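Local coordinates for hypothetical protein AF1531 (Archaeoglobus fulgidus, PDB 2I5H), which is of unknown function but, as a DUF655 protein related to helix-hairpin-helix domains, may bind nucleic acids, at residues T100-Q112 and E174-K186. Residues are numbered along the deposited sequence; the frame is centred on the assembly and turned at random.
Sequences TELPYVIEHIIKQ and EKLIVSRIIYEIK
I106 pushes its side chain into a hole on helix 174-186 made by V178, I181, I182 and I185. Both branches touch I181: CG2, placed anti to the backbone N, lies 3.7 Å from I181 CD1, and CD1, at the end of an extended chain, reaches I181 CG2 and I182 CG1, 3.8 Å from the latter. One turn on, I110 fills the next hole, among E174, I177, V178 and I181; with chi1 at 61° its CG1 branch sits between backbone N and carbonyl carbon, and CD1 comes 3.6 Å from E174 O. V178 answers from the other helix, its CG2 3.8 Å from E107 CA. This is knobs-into-holes packing in both directions between helical segments whose N-to-C directions differ by 121°, and it joins the helix backing strands 20-27 and 44-49, through V105 and I109, to the last helix of the chain. Cutting I106 back to an alanine is likely to open a gap beside the I181 methyls and I182 CG1. Toward the start of 100-112, P103 CB meets I182 CD1 at 3.7 Å. No hydrogen bond spans the pair. Among the charges, E174 forms a salt bridge with R172, and K111 NZ stays 5.0 Å from E174 OE2.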
loop_
_atom_site.group_PDB
_atom_site.type_symbol
_atom_site.label_atom_id
_atom_site.label_comp_id
_atom_site.label_asym_id
_atom_site.label_seq_id
_atom_site.Cartn_x
_atom_site.Cartn_y
_atom_site.Cartn_z
ATOM N N THR A 100 -10.434 -5.056 4.282
ATOM C CA THR A 100 -10.423 -4.404 5.586
ATOM C C THR A 100 -8.996 -4.146 6.060
ATOM O O THR A 100 -8.702 -3.093 6.617
ATOM C CB THR A 100 -11.126 -5.255 6.655
ATOM O OG1 THR A 100 -12.464 -5.538 6.237
ATOM C CG2 THR A 100 -11.160 -4.510 7.988
ATOM N N GLU A 101 -8.110 -5.108 5.822
ATOM C CA GLU A 101 -6.726 -4.983 6.257
ATOM C C GLU A 101 -5.855 -4.084 5.390
ATOM O O GLU A 101 -4.881 -3.526 5.877
ATOM C CB GLU A 101 -6.063 -6.366 6.345
ATOM C CG GLU A 101 -6.670 -7.323 7.365
ATOM C CD GLU A 101 -6.608 -6.804 8.795
ATOM O OE1 GLU A 101 -5.704 -6.008 9.117
ATOM O OE2 GLU A 101 -7.465 -7.210 9.608
ATOM N N LEU A 102 -6.206 -3.936 4.115
ATOM C CA LEU A 102 -5.395 -3.142 3.195
ATOM C C LEU A 102 -4.902 -1.796 3.721
ATOM O O LEU A 102 -3.698 -1.540 3.726
ATOM C CB LEU A 102 -6.131 -2.942 1.859
ATOM C CG LEU A 102 -5.317 -2.273 0.734
ATOM C CD1 LEU A 102 -4.073 -3.108 0.408
ATOM C CD2 LEU A 102 -6.188 -2.118 -0.503
ATOM N N PRO A 103 -5.809 -0.917 4.186
ATOM C CA PRO A 103 -5.321 0.375 4.683
ATOM C C PRO A 103 -4.334 0.284 5.849
ATOM O O PRO A 103 -3.392 1.073 5.925
ATOM C CB PRO A 103 -6.612 1.124 5.043
ATOM C CG PRO A 103 -7.559 0.015 5.399
ATOM C CD PRO A 103 -7.270 -1.025 4.338
ATOM N N TYR A 104 -4.548 -0.673 6.749
ATOM C CA TYR A 104 -3.665 -0.852 7.900
ATOM C C TYR A 104 -2.297 -1.369 7.487
ATOM O O TYR A 104 -1.277 -0.959 8.041
ATOM C CB TYR A 104 -4.291 -1.821 8.905
ATOM C CG TYR A 104 -5.561 -1.294 9.520
ATOM C CD1 TYR A 104 -5.530 -0.245 10.435
ATOM C CD2 TYR A 104 -6.800 -1.813 9.153
ATOM C CE1 TYR A 104 -6.709 0.279 10.969
ATOM C CE2 TYR A 104 -7.981 -1.302 9.676
ATOM C CZ TYR A 104 -7.925 -0.252 10.586
ATOM O OH TYR A 104 -9.093 0.258 11.102
ATOM N N VAL A 105 -2.277 -2.277 6.517
ATOM C CA VAL A 105 -1.027 -2.845 6.035
ATOM C C VAL A 105 -0.232 -1.805 5.236
ATOM O O VAL A 105 0.984 -1.693 5.392
ATOM C CB VAL A 105 -1.300 -4.110 5.185
ATOM C CG1 VAL A 105 -0.009 -4.656 4.604
ATOM C CG2 VAL A 105 -1.960 -5.176 6.058
ATOM N N ILE A 106 -0.913 -1.036 4.392
ATOM C CA ILE A 106 -0.230 -0.002 3.619
ATOM C C ILE A 106 0.401 1.010 4.579
ATOM O O ILE A 106 1.532 1.454 4.376
ATOM C CB ILE A 106 -1.203 0.733 2.669
ATOM C CG1 ILE A 106 -1.626 -0.208 1.535
ATOM C CG2 ILE A 106 -0.535 1.981 2.096
ATOM C CD1 ILE A 106 -2.638 0.392 0.579
ATOM N N GLU A 107 -0.332 1.365 5.628
ATOM C CA GLU A 107 0.166 2.315 6.618
ATOM C C GLU A 107 1.435 1.765 7.261
ATOM O O GLU A 107 2.396 2.496 7.486
ATOM C CB GLU A 107 -0.899 2.564 7.683
ATOM C CG GLU A 107 -0.537 3.631 8.700
ATOM C CD GLU A 107 -1.629 3.831 9.730
ATOM O OE1 GLU A 107 -1.927 2.869 10.468
ATOM O OE2 GLU A 107 -2.195 4.942 9.797
ATOM N N HIS A 108 1.429 0.467 7.545
ATOM C CA HIS A 108 2.573 -0.203 8.148
ATOM C C HIS A 108 3.775 -0.087 7.218
ATOM O O HIS A 108 4.881 0.242 7.647
ATOM C CB HIS A 108 2.245 -1.682 8.378
ATOM C CG HIS A 108 3.348 -2.455 9.029
ATOM N ND1 HIS A 108 3.671 -2.314 10.362
ATOM C CD2 HIS A 108 4.201 -3.382 8.532
ATOM C CE1 HIS A 108 4.674 -3.122 10.658
ATOM N NE2 HIS A 108 5.014 -3.782 9.565
ATOM N N ILE A 109 3.545 -0.364 5.940
ATOM C CA ILE A 109 4.594 -0.303 4.931
ATOM C C ILE A 109 5.242 1.078 4.817
ATOM O O ILE A 109 6.465 1.198 4.828
ATOM C CB ILE A 109 4.041 -0.713 3.547
ATOM C CG1 ILE A 109 3.604 -2.182 3.584
ATOM C CG2 ILE A 109 5.099 -0.504 2.470
ATOM C CD1 ILE A 109 2.885 -2.639 2.330
ATOM N N ILE A 110 4.432 2.124 4.711
ATOM C CA ILE A 110 4.996 3.462 4.578
ATOM C C ILE A 110 5.764 3.897 5.825
ATOM O O ILE A 110 6.730 4.654 5.728
ATOM C CB ILE A 110 3.911 4.507 4.247
ATOM C CG1 ILE A 110 2.867 4.558 5.359
ATOM C CG2 ILE A 110 3.262 4.161 2.910
ATOM C CD1 ILE A 110 1.815 5.630 5.154
ATOM N N LYS A 111 5.344 3.412 6.988
ATOM C CA LYS A 111 6.022 3.752 8.238
ATOM C C LYS A 111 7.396 3.089 8.331
ATOM O O LYS A 111 8.253 3.529 9.100
ATOM C CB LYS A 111 5.175 3.331 9.442
ATOM C CG LYS A 111 3.936 4.183 9.672
ATOM C CD LYS A 111 3.190 3.735 10.920
ATOM C CE LYS A 111 2.013 4.644 11.230
ATOM N NZ LYS A 111 1.302 4.217 12.468
ATOM N N GLN A 112 7.605 2.032 7.551
ATOM C CA GLN A 112 8.880 1.322 7.560
ATOM C C GLN A 112 9.848 1.960 6.574
ATOM O O GLN A 112 11.008 1.559 6.471
ATOM C CB GLN A 112 8.676 -0.152 7.193
ATOM C CG GLN A 112 7.519 -0.816 7.923
ATOM C CD GLN A 112 7.618 -0.693 9.430
ATOM O OE1 GLN A 112 6.635 -0.893 10.143
ATOM N NE2 GLN A 112 8.809 -0.372 9.926
ATOM N N GLU A 174 0.481 10.196 7.061
ATOM C CA GLU A 174 0.404 8.785 6.699
ATOM C C GLU A 174 -0.962 8.470 6.111
ATOM O O GLU A 174 -1.068 7.767 5.106
ATOM C CB GLU A 174 0.646 7.888 7.919
ATOM C CG GLU A 174 1.971 8.127 8.617
ATOM C CD GLU A 174 1.858 9.136 9.740
ATOM O OE1 GLU A 174 1.281 10.220 9.515
ATOM O OE2 GLU A 174 2.350 8.841 10.849
ATOM N N LYS A 175 -2.006 8.994 6.743
ATOM C CA LYS A 175 -3.370 8.763 6.281
ATOM C C LYS A 175 -3.572 9.343 4.889
ATOM O O LYS A 175 -4.265 8.759 4.055
ATOM C CB LYS A 175 -4.374 9.386 7.252
ATOM C CG LYS A 175 -5.820 9.157 6.849
ATOM C CD LYS A 175 -6.783 9.497 7.972
ATOM C CE LYS A 175 -8.206 9.140 7.578
ATOM N NZ LYS A 175 -8.311 7.700 7.202
ATOM N N LEU A 176 -2.968 10.502 4.644
ATOM C CA LEU A 176 -3.076 11.145 3.343
ATOM C C LEU A 176 -2.431 10.249 2.298
ATOM O O LEU A 176 -2.980 10.045 1.216
ATOM C CB LEU A 176 -2.371 12.502 3.357
ATOM C CG LEU A 176 -2.933 13.585 4.278
ATOM C CD1 LEU A 176 -2.005 14.793 4.239
ATOM C CD2 LEU A 176 -4.341 13.970 3.840
ATOM N N ILE A 177 -1.259 9.717 2.628
ATOM C CA ILE A 177 -0.541 8.839 1.713
ATOM C C ILE A 177 -1.330 7.553 1.465
ATOM O O ILE A 177 -1.498 7.135 0.321
ATOM C CB ILE A 177 0.853 8.473 2.264
ATOM C CG1 ILE A 177 1.716 9.731 2.379
ATOM C CG2 ILE A 177 1.523 7.458 1.350
ATOM C CD1 ILE A 177 1.967 10.431 1.055
ATOM N N VAL A 178 -1.812 6.931 2.537
ATOM C CA VAL A 178 -2.585 5.696 2.409
ATOM C C VAL A 178 -3.801 5.919 1.518
ATOM O O VAL A 178 -4.118 5.082 0.672
ATOM C CB VAL A 178 -3.056 5.178 3.791
ATOM C CG1 VAL A 178 -3.985 3.988 3.613
ATOM C CG2 VAL A 178 -1.851 4.783 4.629
ATOM N N SER A 179 -4.475 7.051 1.710
ATOM C CA SER A 179 -5.650 7.387 0.914
ATOM C C SER A 179 -5.315 7.473 -0.567
ATOM O O SER A 179 -6.084 7.007 -1.406
ATOM C CB SER A 179 -6.250 8.724 1.368
ATOM O OG SER A 179 -6.911 8.597 2.610
ATOM N N ARG A 180 -4.174 8.078 -0.889
ATOM C CA ARG A 180 -3.767 8.206 -2.283
ATOM C C ARG A 180 -3.425 6.845 -2.877
ATOM O O ARG A 180 -3.853 6.519 -3.982
ATOM C CB ARG A 180 -2.568 9.151 -2.421
ATOM C CG ARG A 180 -2.071 9.313 -3.859
ATOM C CD ARG A 180 -3.163 9.857 -4.777
ATOM N NE ARG A 180 -2.779 9.792 -6.186
ATOM C CZ ARG A 180 -3.529 10.238 -7.189
ATOM N NH1 ARG A 180 -4.709 10.790 -6.947
ATOM N NH2 ARG A 180 -3.105 10.122 -8.440
ATOM N N ILE A 181 -2.659 6.045 -2.144
ATOM C CA ILE A 181 -2.289 4.720 -2.636
ATOM C C ILE A 181 -3.532 3.880 -2.920
ATOM O O ILE A 181 -3.656 3.272 -3.983
ATOM C CB ILE A 181 -1.374 3.992 -1.628
ATOM C CG1 ILE A 181 -0.039 4.740 -1.530
ATOM C CG2 ILE A 181 -1.148 2.548 -2.068
ATOM C CD1 ILE A 181 0.888 4.223 -0.444
ATOM N N ILE A 182 -4.463 3.854 -1.976
ATOM C CA ILE A 182 -5.687 3.094 -2.169
ATOM C C ILE A 182 -6.450 3.632 -3.376
ATOM O O ILE A 182 -7.017 2.864 -4.153
ATOM C CB ILE A 182 -6.568 3.146 -0.904
ATOM C CG1 ILE A 182 -5.935 2.270 0.183
ATOM C CG2 ILE A 182 -7.984 2.694 -1.222
ATOM C CD1 ILE A 182 -6.692 2.235 1.486
ATOM N N TYR A 183 -6.449 4.952 -3.547
ATOM C CA TYR A 183 -7.145 5.549 -4.681
ATOM C C TYR A 183 -6.558 5.040 -5.995
ATOM O O TYR A 183 -7.291 4.675 -6.913
ATOM C CB TYR A 183 -7.040 7.076 -4.641
ATOM C CG TYR A 183 -7.730 7.735 -5.814
ATOM C CD1 TYR A 183 -9.117 7.861 -5.850
ATOM C CD2 TYR A 183 -6.999 8.188 -6.910
ATOM C CE1 TYR A 183 -9.761 8.423 -6.954
ATOM C CE2 TYR A 183 -7.632 8.750 -8.017
ATOM C CZ TYR A 183 -9.010 8.864 -8.032
ATOM O OH TYR A 183 -9.637 9.419 -9.126
ATOM N N GLU A 184 -5.234 5.014 -6.079
ATOM C CA GLU A 184 -4.557 4.558 -7.287
ATOM C C GLU A 184 -4.812 3.077 -7.548
ATOM O O GLU A 184 -5.032 2.667 -8.689
ATOM C CB GLU A 184 -3.055 4.843 -7.181
ATOM C CG GLU A 184 -2.731 6.342 -7.228
ATOM C CD GLU A 184 -1.252 6.655 -7.074
ATOM O OE1 GLU A 184 -0.423 5.729 -7.180
ATOM O OE2 GLU A 184 -0.915 7.844 -6.858
ATOM N N ILE A 185 -4.801 2.278 -6.490
ATOM C CA ILE A 185 -5.055 0.850 -6.627
ATOM C C ILE A 185 -6.459 0.613 -7.185
ATOM O O ILE A 185 -6.668 -0.273 -8.012
ATOM C CB ILE A 185 -4.919 0.134 -5.270
ATOM C CG1 ILE A 185 -3.450 0.144 -4.837
ATOM C CG2 ILE A 185 -5.473 -1.287 -5.366
ATOM C CD1 ILE A 185 -3.195 -0.509 -3.494
ATOM N N LYS A 186 -7.415 1.419 -6.736
ATOM C CA LYS A 186 -8.794 1.291 -7.190
ATOM C C LYS A 186 -9.012 1.896 -8.570
ATOM O O LYS A 186 -9.929 1.498 -9.290
ATOM C CB LYS A 186 -9.749 1.963 -6.205
ATOM C CG LYS A 186 -9.815 1.314 -4.839
ATOM C CD LYS A 186 -10.874 1.990 -3.986
ATOM C CE LYS A 186 -11.003 1.332 -2.626
ATOM N NZ LYS A 186 -12.057 1.982 -1.790
#